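Long-range contacts in probable DNA endonuclease SmrA (Escherichia coli, PDB 3QD7), which binds DNA and cuts it as an endonuclease, the chain here being most of a stand-alone small MutS-related protein built around an Smr domain: residues A[3-8]-A[60-65]; A[8-13]-A[101-106]; A[15-20]-A[93-98]. All coordinates share one frame; numbering follows the deposited sequence.

Contact 1 (A[3-8]-A[60-65])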
ATOM      1  N   THR A   3      13.878  -7.107   9.294  1.00 64.41           N
ATOM      2  CA  THR A   3      13.620  -6.845   7.888  1.00 63.33           C
ATOM      3  C   THR A   3      14.620  -7.682   7.067  1.00 66.19           C
ATOM      4  O   THR A   3      15.124  -7.251   6.017  1.00 69.82           O
ATOM      5  CB  THR A   3      13.638  -5.330   7.527  1.00 57.84           C
ATOM      6  OG1 THR A   3      13.620  -5.188   6.100  1.00 65.03           O
ATOM      7  CG2 THR A   3      14.871  -4.611   8.100  1.00 71.97           C
ATOM      8  N   LEU A   4      14.918  -8.877   7.592  1.00 45.13           N
ATOM      9  CA  LEU A   4      15.534  -9.929   6.798  1.00 38.37           C
ATOM     10  C   LEU A   4      14.490 -10.469   5.849  1.00 35.26           C
ATOM     11  O   LEU A   4      13.340 -10.707   6.218  1.00 32.53           O
ATOM     12  CB  LEU A   4      16.094 -11.049   7.670  1.00 34.68           C
ATOM     13  CG  LEU A   4      17.415 -10.789   8.416  1.00 38.04           C
ATOM     14  CD1 LEU A   4      18.048 -12.118   8.799  1.00 35.47           C
ATOM     15  CD2 LEU A   4      18.411  -9.916   7.617  1.00 36.74           C
ATOM     16  N   GLN A   5      14.914 -10.660   4.612  1.00 30.92           N
ATOM     17  CA  GLN A   5      14.030 -11.105   3.572  1.00 33.55           C
ATOM     18  C   GLN A   5      13.608 -12.564   3.717  1.00 32.65           C
ATOM     19  O   GLN A   5      12.600 -12.971   3.137  1.00 30.30           O
ATOM     20  CB  GLN A   5      14.628 -10.771   2.201  1.00 37.00           C
ATOM     21  CG  GLN A   5      14.764  -9.224   1.997  1.00 35.09           C
ATOM     22  CD  GLN A   5      13.407  -8.504   1.959  1.00 38.99           C
ATOM     23  OE1 GLN A   5      12.389  -9.090   1.558  1.00 35.83           O
ATOM     24  NE2 GLN A   5      13.395  -7.224   2.358  1.00 38.12           N
ATOM     25  N   LEU A   6      14.324 -13.349   4.521  1.00 29.97           N
ATOM     26  CA  LEU A   6      13.802 -14.686   4.831  1.00 32.02           C
ATOM     27  C   LEU A   6      12.483 -14.650   5.615  1.00 29.23           C
ATOM     28  O   LEU A   6      11.735 -15.627   5.600  1.00 31.94           O
ATOM     29  CB  LEU A   6      14.848 -15.620   5.453  1.00 37.15           C
ATOM     30  CG  LEU A   6      15.771 -15.224   6.595  1.00 36.57           C
ATOM     31  CD1 LEU A   6      15.117 -15.388   7.937  1.00 39.92           C
ATOM     32  CD2 LEU A   6      17.000 -16.106   6.503  1.00 30.76           C
ATOM     33  N   ASP A   7      12.185 -13.511   6.251  1.00 27.83           N
ATOM     34  CA  ASP A   7      10.908 -13.276   6.977  1.00 31.10           C
ATOM     35  C   ASP A   7       9.780 -12.660   6.129  1.00 30.85           C
ATOM     36  O   ASP A   7       8.660 -12.481   6.621  1.00 28.21           O
ATOM     37  CB  ASP A   7      11.139 -12.361   8.176  1.00 32.02           C
ATOM     38  CG  ASP A   7      12.084 -12.962   9.191  1.00 36.50           C
ATOM     39  OD1 ASP A   7      11.912 -14.145   9.556  1.00 38.37           O
ATOM     40  OD2 ASP A   7      12.995 -12.244   9.624  1.00 37.39           O
ATOM     41  N   ASN A   8      10.088 -12.338   4.874  1.00 26.06           N
ATOM     42  CA  ASN A   8       9.153 -11.699   3.952  1.00 24.16           C
ATOM     43  C   ASN A   8       8.035 -12.636   3.546  1.00 21.34           C
ATOM     44  O   ASN A   8       8.174 -13.434   2.623  1.00 22.48           O
ATOM     45  CB  ASN A   8       9.879 -11.145   2.706  1.00 23.71           C
ATOM     46  CG  ASN A   8       9.020 -10.141   1.923  1.00 26.91           C
ATOM     47  OD1 ASN A   8       7.794 -10.263   1.885  1.00 22.93           O
ATOM     48  ND2 ASN A   8       9.665  -9.147   1.301  1.00 20.02           N
ATOM     49  N   CYS A  60       9.740  -4.427  -5.580  1.00 22.31           N
ATOM     50  CA  CYS A  60       8.567  -3.864  -4.902  1.00 25.47           C
ATOM     51  C   CYS A  60       8.211  -4.677  -3.680  1.00 24.43           C
ATOM     52  O   CYS A  60       7.910  -4.114  -2.642  1.00 25.57           O
ATOM     53  CB  CYS A  60       7.338  -3.834  -5.833  1.00 23.58           C
ATOM     54  SG  CYS A  60       7.420  -2.591  -7.121  1.00 27.89           S
ATOM     55  N   ARG A  61       8.238  -6.004  -3.807  1.00 23.04           N
ATOM     56  CA  ARG A  61       7.903  -6.888  -2.685  1.00 22.35           C
ATOM     57  C   ARG A  61       8.865  -6.753  -1.482  1.00 23.00           C
ATOM     58  O   ARG A  61       8.440  -6.805  -0.318  1.00 21.07           O
ATOM     59  CB  ARG A  61       7.829  -8.341  -3.147  1.00 25.22           C
ATOM     60  CG  ARG A  61       7.175  -9.279  -2.135  1.00 23.83           C
ATOM     61  CD  ARG A  61       7.177 -10.732  -2.617  1.00 23.74           C
ATOM     62  NE  ARG A  61       8.519 -11.254  -2.488  1.00 28.94           N
ATOM     63  CZ  ARG A  61       8.931 -12.000  -1.472  1.00 33.06           C
ATOM     64  NH1 ARG A  61       8.076 -12.375  -0.524  1.00 27.62           N
ATOM     65  NH2 ARG A  61      10.198 -12.381  -1.414  1.00 27.54           N
ATOM     66  N   LYS A  62      10.148  -6.570  -1.777  1.00 22.91           N
ATOM     67  CA  LYS A  62      11.159  -6.328  -0.739  1.00 23.34           C
ATOM     68  C   LYS A  62      11.014  -4.935  -0.095  1.00 20.26           C
ATOM     69  O   LYS A  62      11.118  -4.800   1.115  1.00 21.26           O
ATOM     70  CB  LYS A  62      12.577  -6.534  -1.314  1.00 22.91           C
ATOM     71  CG  LYS A  62      12.815  -7.941  -1.903  1.00 27.23           C
ATOM     72  CD  LYS A  62      14.317  -8.292  -2.094  1.00 33.81           C
ATOM     73  CE  LYS A  62      14.967  -7.451  -3.175  1.00 38.36           C
ATOM     74  NZ  LYS A  62      16.116  -8.156  -3.807  1.00 45.23           N
ATOM     75  N   MET A  63      10.758  -3.914  -0.909  1.00 21.21           N
ATOM     76  CA  MET A  63      10.594  -2.536  -0.421  1.00 23.52           C
ATOM     77  C   MET A  63       9.333  -2.350   0.443  1.00 20.74           C
ATOM     78  O   MET A  63       9.371  -1.731   1.491  1.00 20.50           O
ATOM     79  CB  MET A  63      10.553  -1.561  -1.613  1.00 23.30           C
ATOM     80  CG  MET A  63      11.869  -1.474  -2.385  1.00 24.02           C
ATOM     81  SD  MET A  63      11.677  -0.658  -3.986  1.00 30.45           S
ATOM     82  CE  MET A  63      11.738   1.057  -3.476  1.00 20.51           C
ATOM     83  N   VAL A  64       8.216  -2.903   0.000  1.00 19.23           N
ATOM     84  CA  VAL A  64       6.955  -2.769   0.744  1.00 22.82           C
ATOM     85  C   VAL A  64       7.093  -3.436   2.122  1.00 20.74           C
ATOM     86  O   VAL A  64       6.716  -2.876   3.150  1.00 18.05           O
ATOM     87  CB  VAL A  64       5.754  -3.372  -0.100  1.00 22.81           C
ATOM     88  CG1 VAL A  64       4.478  -3.531   0.735  1.00 21.67           C
ATOM     89  CG2 VAL A  64       5.505  -2.516  -1.365  1.00 14.87           C
ATOM     90  N   PHE A  65       7.643  -4.641   2.124  1.00 24.06           N
ATOM     91  CA  PHE A  65       7.841  -5.376   3.351  1.00 22.14           C
ATOM     92  C   PHE A  65       8.734  -4.590   4.289  1.00 25.02           C
ATOM     93  O   PHE A  65       8.370  -4.331   5.437  1.00 22.92           O
ATOM     94  CB  PHE A  65       8.444  -6.740   3.049  1.00 24.45           C
ATOM     95  CG  PHE A  65       8.704  -7.563   4.262  1.00 24.18           C
ATOM     96  CD1 PHE A  65      10.013  -7.806   4.681  1.00 23.04           C
ATOM     97  CD2 PHE A  65       7.648  -8.119   4.976  1.00 22.06           C
ATOM     98  CE1 PHE A  65      10.268  -8.599   5.803  1.00 24.81           C
ATOM     99  CE2 PHE A  65       7.897  -8.919   6.104  1.00 25.25           C
ATOM    100  CZ  PHE A  65       9.208  -9.144   6.515  1.00 24.09           C
TER
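Arg61 meets Asn8 through its backbone and its side chain. Arg61 O accepts from Asn8 ND2 at 3.1 Å, a nearly straight bond (168°) whose donor stands above the carbonyl plane. The arginine side chain bends at chi3, and the guanidinium then stacks on the Asn8 amide with the two planes 29° apart. NH1 adds a weak bond to Asn8 O, but the stronger partner of this nitrogen is Leu10 O. Glu58 forms a salt bridge with NE. Lys62 follows, crossed at about a right angle by the Gln5 side chain, whose OE1 lies 3.7 Å from Lys62 CG. Gln5 OE1 also takes the second N-H of Asn8 ND2 at 2.7 Å, in the carbonyl plane, so both amide hydrogens are used and the amide is fixed in rotation. Asn8 packs on one face of the Phe65 ring. Asn8 CA sits over the ring centre, 3.6 Å from the Phe65 centroid, as a CH-pi contact. The amide continues over the ring toward Phe65 CB, its CG anti to the backbone N (chi1 -164°). Asp7 O approaches Phe65 CZ obliquely at 3.4 Å. With an alanine here in place of Asn8, Arg61 O and Gln5 OE1 would probably lose this donor, and the Arg61 guanidinium and Phe65 ring the amide stacked on them. The whole is a surface contact: a short 3-10 turn of the N-terminal arm laid on helix 57-73 of the Smr domain.

Contact 2 (A[8-13]-A[101-106])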
ATOM      1  N   ASN A   8      10.088 -12.338   4.874  1.00 26.06           N
ATOM      2  CA  ASN A   8       9.153 -11.699   3.952  1.00 24.16           C
ATOM      3  C   ASN A   8       8.035 -12.636   3.546  1.00 21.34           C
ATOM      4  O   ASN A   8       8.174 -13.434   2.623  1.00 22.48           O
ATOM      5  CB  ASN A   8       9.879 -11.145   2.706  1.00 23.71           C
ATOM      6  CG  ASN A   8       9.020 -10.141   1.923  1.00 26.91           C
ATOM      7  OD1 ASN A   8       7.794 -10.263   1.885  1.00 22.93           O
ATOM      8  ND2 ASN A   8       9.665  -9.147   1.301  1.00 20.02           N
ATOM      9  N   PHE A   9       6.908 -12.498   4.233  1.00 21.74           N
ATOM     10  CA  PHE A   9       5.741 -13.355   4.023  1.00 24.28           C
ATOM     11  C   PHE A   9       4.825 -12.918   2.882  1.00 23.84           C
ATOM     12  O   PHE A   9       3.830 -13.591   2.590  1.00 30.42           O
ATOM     13  CB  PHE A   9       4.927 -13.483   5.329  1.00 23.98           C
ATOM     14  CG  PHE A   9       4.630 -12.167   6.003  1.00 22.99           C
ATOM     15  CD1 PHE A   9       5.258 -11.848   7.203  1.00 19.84           C
ATOM     16  CD2 PHE A   9       3.703 -11.252   5.443  1.00 23.59           C
ATOM     17  CE1 PHE A   9       4.994 -10.628   7.847  1.00 23.36           C
ATOM     18  CE2 PHE A   9       3.421 -10.030   6.079  1.00 21.67           C
ATOM     19  CZ  PHE A   9       4.086  -9.712   7.284  1.00 21.91           C
ATOM     20  N   LEU A  10       5.137 -11.803   2.240  1.00 22.16           N
ATOM     21  CA  LEU A  10       4.342 -11.338   1.089  1.00 23.74           C
ATOM     22  C   LEU A  10       4.333 -12.377  -0.052  1.00 24.59           C
ATOM     23  O   LEU A  10       5.385 -12.906  -0.437  1.00 23.90           O
ATOM     24  CB  LEU A  10       4.857  -9.976   0.603  1.00 16.21           C
ATOM     25  CG  LEU A  10       4.881  -8.871   1.683  1.00 19.25           C
ATOM     26  CD1 LEU A  10       5.140  -7.530   1.091  1.00 17.22           C
ATOM     27  CD2 LEU A  10       3.558  -8.817   2.453  1.00 19.18           C
ATOM     28  N   THR A  11       3.151 -12.659  -0.594  1.00 24.77           N
ATOM     29  CA  THR A  11       2.996 -13.781  -1.522  1.00 31.50           C
ATOM     30  C   THR A  11       2.823 -13.287  -2.953  1.00 32.88           C
ATOM     31  O   THR A  11       2.327 -12.181  -3.190  1.00 29.86           O
ATOM     32  CB  THR A  11       1.784 -14.718  -1.149  1.00 33.52           C
ATOM     33  OG1 THR A  11       0.559 -13.992  -1.261  1.00 31.56           O
ATOM     34  CG2 THR A  11       1.926 -15.321   0.277  1.00 30.53           C
ATOM     35  N   THR A  12       3.246 -14.109  -3.899  1.00 32.33           N
ATOM     36  CA  THR A  12       3.033 -13.824  -5.303  1.00 39.00           C
ATOM     37  C   THR A  12       2.230 -14.981  -5.868  1.00 44.21           C
ATOM     38  O   THR A  12       1.920 -15.938  -5.157  1.00 46.76           O
ATOM     39  CB  THR A  12       4.360 -13.682  -6.078  1.00 39.58           C
ATOM     40  OG1 THR A  12       5.089 -14.904  -5.986  1.00 34.94           O
ATOM     41  CG2 THR A  12       5.214 -12.571  -5.512  1.00 41.42           C
ATOM     42  N   GLY A  13       1.881 -14.899  -7.140  1.00 43.13           N
ATOM     43  CA  GLY A  13       1.293 -16.052  -7.801  1.00 44.17           C
ATOM     44  C   GLY A  13      -0.203 -16.017  -7.672  1.00 40.85           C
ATOM     45  O   GLY A  13      -0.741 -15.697  -6.609  1.00 39.02           O
ATOM     46  N   ALA A 101      -2.096  -4.145  -3.402  1.00 23.56           N
ATOM     47  CA  ALA A 101      -3.418  -4.429  -2.833  1.00 25.59           C
ATOM     48  C   ALA A 101      -3.447  -5.713  -1.990  1.00 25.06           C
ATOM     49  O   ALA A 101      -4.030  -5.738  -0.919  1.00 23.50           O
ATOM     50  CB  ALA A 101      -4.468  -4.503  -3.932  1.00 23.29           C
ATOM     51  N   ARG A 102      -2.833  -6.781  -2.495  1.00 20.41           N
ATOM     52  CA  ARG A 102      -2.781  -8.034  -1.767  1.00 17.86           C
ATOM     53  C   ARG A 102      -1.821  -7.944  -0.589  1.00 20.44           C
ATOM     54  O   ARG A 102      -2.161  -8.355   0.517  1.00 21.34           O
ATOM     55  CB  ARG A 102      -2.309  -9.150  -2.700  1.00 22.08           C
ATOM     56  CG  ARG A 102      -1.858 -10.396  -1.965  1.00 24.61           C
ATOM     57  CD  ARG A 102      -1.098 -11.298  -2.879  1.00 35.19           C
ATOM     58  NE  ARG A 102      -2.011 -12.016  -3.763  1.00 39.52           N
ATOM     59  CZ  ARG A 102      -1.665 -13.070  -4.487  1.00 38.13           C
ATOM     60  NH1 ARG A 102      -0.416 -13.529  -4.431  1.00 35.41           N
ATOM     61  NH2 ARG A 102      -2.569 -13.662  -5.256  1.00 34.60           N
ATOM     62  N   TRP A 103      -0.612  -7.436  -0.828  1.00 18.13           N
ATOM     63  CA  TRP A 103       0.427  -7.419   0.221  1.00 19.89           C
ATOM     64  C   TRP A 103       0.004  -6.688   1.485  1.00 21.91           C
ATOM     65  O   TRP A 103       0.328  -7.124   2.593  1.00 15.10           O
ATOM     66  CB  TRP A 103       1.729  -6.825  -0.314  1.00 16.77           C
ATOM     67  CG  TRP A 103       2.339  -7.627  -1.424  1.00 17.53           C
ATOM     68  CD1 TRP A 103       2.148  -8.954  -1.694  1.00 18.60           C
ATOM     69  CD2 TRP A 103       3.261  -7.148  -2.407  1.00 19.67           C
ATOM     70  NE1 TRP A 103       2.893  -9.328  -2.795  1.00 23.80           N
ATOM     71  CE2 TRP A 103       3.590  -8.236  -3.245  1.00 22.78           C
ATOM     72  CE3 TRP A 103       3.862  -5.920  -2.638  1.00 15.88           C
ATOM     73  CZ2 TRP A 103       4.484  -8.116  -4.311  1.00 23.16           C
ATOM     74  CZ3 TRP A 103       4.749  -5.799  -3.686  1.00 20.17           C
ATOM     75  CH2 TRP A 103       5.042  -6.888  -4.525  1.00 19.60           C
ATOM     76  N   LEU A 104      -0.743  -5.586   1.322  1.00 17.80           N
ATOM     77  CA  LEU A 104      -1.141  -4.805   2.476  1.00 16.31           C
ATOM     78  C   LEU A 104      -2.100  -5.577   3.356  1.00 22.24           C
ATOM     79  O   LEU A 104      -2.039  -5.437   4.570  1.00 22.88           O
ATOM     80  CB  LEU A 104      -1.724  -3.441   2.092  1.00 14.12           C
ATOM     81  CG  LEU A 104      -0.764  -2.464   1.427  1.00 20.16           C
ATOM     82  CD1 LEU A 104      -1.495  -1.207   0.908  1.00 19.92           C
ATOM     83  CD2 LEU A 104       0.395  -2.102   2.353  1.00 20.09           C
ATOM     84  N   THR A 105      -2.972  -6.406   2.760  1.00 21.69           N
ATOM     85  CA  THR A 105      -3.917  -7.201   3.564  1.00 22.58           C
ATOM     86  C   THR A 105      -3.200  -8.303   4.370  1.00 25.36           C
ATOM     87  O   THR A 105      -3.764  -8.842   5.330  1.00 27.86           O
ATOM     88  CB  THR A 105      -5.031  -7.854   2.730  1.00 21.79           C
ATOM     89  OG1 THR A 105      -4.465  -8.888   1.920  1.00 22.13           O
ATOM     90  CG2 THR A 105      -5.758  -6.829   1.826  1.00 21.52           C
ATOM     91  N   GLU A 106      -1.965  -8.625   3.988  1.00 22.21           N
ATOM     92  CA  GLU A 106      -1.193  -9.696   4.659  1.00 25.59           C
ATOM     93  C   GLU A 106      -0.483  -9.276   5.963  1.00 28.03           C
ATOM     94  O   GLU A 106      -0.018 -10.132   6.747  1.00 26.52           O
ATOM     95  CB  GLU A 106      -0.209 -10.316   3.669  1.00 24.73           C
ATOM     96  CG  GLU A 106      -0.941 -11.133   2.650  1.00 24.33           C
ATOM     97  CD  GLU A 106      -0.069 -11.660   1.544  1.00 29.42           C
ATOM     98  OE1 GLU A 106       0.962 -11.066   1.240  1.00 33.30           O
ATOM     99  OE2 GLU A 106      -0.447 -12.664   0.930  1.00 40.07           O
TER
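The carboxylate of Glu106 holds Thr11 by both its backbone N and its hydroxyl. Thr11 N gives a bond to Glu106 OE1, and Thr11 OG1 gives one to Glu106 OE2 at 2.8 Å. Both carboxylate oxygens are met on their syn side, so one carboxylate clasps backbone and side chain together. OG1 is placed for this by its position between the backbone N and the carbonyl carbon (chi1 64°). Thr11 O accepts from Trp103 NE1 at 2.9 Å. It lies in the plane of the indole, although the N-H comes from above the carbonyl plane. Arg102 adds a weak bond from NH1 to Thr11 O. It also grips Gly13 O end-on, at the edge of the guanidinium, with Arg102 NH1 and NH2 each 3.1 Å from that one oxygen. Arg102 NH2 also forms a salt bridge with Asp16, the strongest polar partner of this arginine. Leu10 lies over one face of the indole, its CB 3.9 Å from the centroid of the five-membered ring of Trp103. Ahead of it, Asn8 OD1 accepts from Leu10 N in an Asx turn. The contact thus ties an irregular, extended N-terminal arm to the C-terminal part of helix 92-105 in the alpha/beta Smr domain.

Contact 3 (A[15-20]-A[93-98])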
ATOM      1  N   LEU A  15      -1.935 -13.857  -8.970  1.00 32.38           N
ATOM      2  CA  LEU A  15      -2.254 -12.450  -8.861  1.00 33.62           C
ATOM      3  C   LEU A  15      -3.667 -12.251  -9.370  1.00 32.22           C
ATOM      4  O   LEU A  15      -4.017 -12.697 -10.467  1.00 27.07           O
ATOM      5  CB  LEU A  15      -1.280 -11.559  -9.646  1.00 31.90           C
ATOM      6  CG  LEU A  15      -1.560 -10.046  -9.513  1.00 28.87           C
ATOM      7  CD1 LEU A  15      -1.654  -9.621  -8.053  1.00 22.34           C
ATOM      8  CD2 LEU A  15      -0.516  -9.227 -10.243  1.00 23.56           C
ATOM      9  N   ASP A  16      -4.471 -11.637  -8.513  1.00 54.44           N
ATOM     10  CA  ASP A  16      -5.787 -11.154  -8.844  1.00 51.83           C
ATOM     11  C   ASP A  16      -5.634  -9.704  -9.348  1.00 47.58           C
ATOM     12  O   ASP A  16      -5.554  -8.764  -8.551  1.00 48.53           O
ATOM     13  CB  ASP A  16      -6.728 -11.267  -7.616  1.00 56.59           C
ATOM     14  CG  ASP A  16      -5.971 -11.319  -6.251  1.00 68.05           C
ATOM     15  OD1 ASP A  16      -4.815 -11.830  -6.172  1.00 69.22           O
ATOM     16  OD2 ASP A  16      -6.554 -10.867  -5.226  1.00 78.14           O
ATOM     17  N   ILE A  17      -5.569  -9.545 -10.674  1.00 27.33           N
ATOM     18  CA  ILE A  17      -5.329  -8.244 -11.306  1.00 27.78           C
ATOM     19  C   ILE A  17      -6.534  -7.354 -11.114  1.00 29.66           C
ATOM     20  O   ILE A  17      -7.664  -7.774 -11.376  1.00 26.27           O
ATOM     21  CB  ILE A  17      -4.962  -8.385 -12.794  1.00 23.34           C
ATOM     22  CG1 ILE A  17      -3.617  -9.108 -12.905  1.00 31.78           C
ATOM     23  CG2 ILE A  17      -4.864  -7.012 -13.481  1.00 23.77           C
ATOM     24  CD1 ILE A  17      -3.319  -9.678 -14.289  1.00 35.92           C
ATOM     25  N   ILE A  18      -6.294  -6.135 -10.632  1.00 22.97           N
ATOM     26  CA  ILE A  18      -7.385  -5.193 -10.410  1.00 20.77           C
ATOM     27  C   ILE A  18      -7.621  -4.314 -11.648  1.00 25.40           C
ATOM     28  O   ILE A  18      -6.692  -3.655 -12.150  1.00 24.55           O
ATOM     29  CB  ILE A  18      -7.190  -4.343  -9.126  1.00 25.44           C
ATOM     30  CG1 ILE A  18      -6.963  -5.252  -7.919  1.00 29.67           C
ATOM     31  CG2 ILE A  18      -8.417  -3.416  -8.859  1.00 24.35           C
ATOM     32  CD1 ILE A  18      -6.300  -4.538  -6.806  1.00 27.08           C
ATOM     33  N   PRO A  19      -8.860  -4.334 -12.168  1.00 27.74           N
ATOM     34  CA  PRO A  19      -9.180  -3.511 -13.338  1.00 26.40           C
ATOM     35  C   PRO A  19      -8.921  -2.044 -13.050  1.00 26.27           C
ATOM     36  O   PRO A  19      -9.039  -1.625 -11.904  1.00 31.15           O
ATOM     37  CB  PRO A  19     -10.673  -3.772 -13.544  1.00 27.67           C
ATOM     38  CG  PRO A  19     -10.850  -5.183 -13.033  1.00 36.13           C
ATOM     39  CD  PRO A  19      -9.935  -5.287 -11.844  1.00 24.52           C
ATOM     40  N   LEU A  20      -8.558  -1.277 -14.080  1.00 22.08           N
ATOM     41  CA  LEU A  20      -8.253   0.148 -13.898  1.00 27.56           C
ATOM     42  C   LEU A  20      -9.477   0.922 -13.401  1.00 29.39           C
ATOM     43  O   LEU A  20      -9.352   1.957 -12.739  1.00 29.73           O
ATOM     44  CB  LEU A  20      -7.737   0.770 -15.202  1.00 28.97           C
ATOM     45  CG  LEU A  20      -6.428   0.278 -15.831  1.00 30.62           C
ATOM     46  CD1 LEU A  20      -6.171   1.095 -17.111  1.00 26.78           C
ATOM     47  CD2 LEU A  20      -5.233   0.349 -14.872  1.00 22.46           C
ATOM     48  N   ALA A  93       2.515  -0.699 -13.879  1.00 20.25           N
ATOM     49  CA  ALA A  93       1.937   0.075 -12.776  1.00 21.36           C
ATOM     50  C   ALA A  93       0.703  -0.601 -12.160  1.00 23.00           C
ATOM     51  O   ALA A  93       0.563  -0.645 -10.934  1.00 21.29           O
ATOM     52  CB  ALA A  93       1.587   1.486 -13.250  1.00 22.16           C
ATOM     53  N   ASN A  94      -0.188  -1.113 -13.006  1.00 19.90           N
ATOM     54  CA  ASN A  94      -1.356  -1.836 -12.503  1.00 20.78           C
ATOM     55  C   ASN A  94      -1.025  -3.208 -11.886  1.00 17.88           C
ATOM     56  O   ASN A  94      -1.707  -3.662 -10.967  1.00 20.64           O
ATOM     57  CB  ASN A  94      -2.433  -2.013 -13.593  1.00 19.82           C
ATOM     58  CG  ASN A  94      -3.777  -2.383 -12.989  1.00 24.95           C
ATOM     59  OD1 ASN A  94      -4.359  -3.447 -13.271  1.00 23.75           O
ATOM     60  ND2 ASN A  94      -4.256  -1.521 -12.111  1.00 21.33           N
ATOM     61  N   ILE A  95      -0.006  -3.873 -12.422  1.00 25.41           N
ATOM     62  CA  ILE A  95       0.471  -5.125 -11.833  1.00 21.21           C
ATOM     63  C   ILE A  95       1.045  -4.846 -10.437  1.00 25.31           C
ATOM     64  O   ILE A  95       0.706  -5.532  -9.464  1.00 23.40           O
ATOM     65  CB  ILE A  95       1.533  -5.833 -12.718  1.00 20.68           C
ATOM     66  CG1 ILE A  95       0.949  -6.281 -14.073  1.00 24.61           C
ATOM     67  CG2 ILE A  95       2.123  -7.019 -11.993  1.00 30.14           C
ATOM     68  CD1 ILE A  95      -0.353  -7.053 -13.989  1.00 30.09           C
ATOM     69  N   VAL A  96       1.916  -3.843 -10.354  1.00 21.66           N
ATOM     70  CA  VAL A  96       2.416  -3.359  -9.077  1.00 19.06           C
ATOM     71  C   VAL A  96       1.273  -2.981  -8.109  1.00 20.23           C
ATOM     72  O   VAL A  96       1.288  -3.409  -6.956  1.00 18.07           O
ATOM     73  CB  VAL A  96       3.407  -2.179  -9.228  1.00 19.69           C
ATOM     74  CG1 VAL A  96       3.833  -1.618  -7.835  1.00 19.92           C
ATOM     75  CG2 VAL A  96       4.650  -2.631  -9.985  1.00 21.54           C
ATOM     76  N   ARG A  97       0.316  -2.181  -8.589  1.00 20.29           N
ATOM     77  CA  ARG A  97      -0.846  -1.769  -7.817  1.00 16.87           C
ATOM     78  C   ARG A  97      -1.591  -3.002  -7.282  1.00 18.48           C
ATOM     79  O   ARG A  97      -2.029  -3.025  -6.129  1.00 18.21           O
ATOM     80  CB  ARG A  97      -1.789  -0.915  -8.687  1.00 19.90           C
ATOM     81  CG  ARG A  97      -2.910  -0.209  -7.878  1.00 26.54           C
ATOM     82  CD  ARG A  97      -3.810   0.658  -8.749  1.00 21.93           C
ATOM     83  NE  ARG A  97      -4.636  -0.144  -9.651  1.00 18.26           N
ATOM     84  CZ  ARG A  97      -5.964  -0.154  -9.667  1.00 25.45           C
ATOM     85  NH1 ARG A  97      -6.676   0.614  -8.828  1.00 21.41           N
ATOM     86  NH2 ARG A  97      -6.584  -0.947 -10.534  1.00 19.97           N
ATOM     87  N   SER A  98      -1.740  -4.021  -8.137  1.00 21.62           N
ATOM     88  CA  SER A  98      -2.498  -5.236  -7.757  1.00 21.96           C
ATOM     89  C   SER A  98      -1.781  -6.051  -6.688  1.00 21.19           C
ATOM     90  O   SER A  98      -2.425  -6.549  -5.760  1.00 23.35           O
ATOM     91  CB  SER A  98      -2.843  -6.108  -8.963  1.00 22.29           C
ATOM     92  OG  SER A  98      -3.750  -5.447  -9.800  1.00 26.57           O
TER
HETATM   93  O   HOH W   1      -4.469  -8.279  -6.074  1.00 26.05           O
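Ile18 N gives a nearly straight hydrogen bond to Ser98 OG (2.8 Å, 172°). Ser98 OG lies anti to its carbonyl carbon (chi1 -67°), which lets it give its own proton back along the helix to Asn94 O at 3.0 Å. The hydroxyl therefore accepts from the arm and donates to the helix. Asn94 O also takes the backbone bond from Ser98 N, the two donors arriving from opposite faces of the carbonyl. Arg97 reaches Pro19 O through NH2 at 2.9 Å. This oxygen is near the guanidinium plane, while the nitrogen stands well above the plane of the carbonyl. A weak bond from the same NH2 goes to Ile18 O. Arg97 NH1 is held by Gln22 O, so the arginine spans several carbonyls of the arm. One water donates to both Asp16 O and Ser98 O, each at 2.7 Å. Apolar contacts flank these bonds. Leu15 CD2 touches Ile95 CG2 at 3.9 Å, and its CD1 lies against Ser98 CB. Ile17 CD1 meets Ile95 CD1 at 4.0 Å. Ile18 crosses Arg97 at about a right angle, with CG2 of the isoleucine 3.5 Å from NH2 of the arginine. Leu20 CD2 leans on the side chain of Asn94. The arrangement is a non-regular segment running across helix 92-105 of the Smr alpha/beta fold, bound through its backbone N-H and carbonyl groups.

The three contacts follow the N-terminal arm as it passes over two helices. Contact 1 lies on helix 57-73 at the surface; contacts 2 and 3 share helix 92-105 and are partly buried. Contacts 1 and 2 meet through Asn8, through Arg61 NH1 bonded to Leu10 O at 2.7 Å, and through Phe9 packed on Phe65. Contacts 2 and 3 are joined by the salt bridge of Arg102 with Asp16. The chemistry shifts along the arm. Contact 1 relies on an asparagine amide that both stacks and bonds, contact 2 on carboxylate, indole and guanidinium bonds to the arm, and contact 3 on a serine, an arginine and aliphatic side chains.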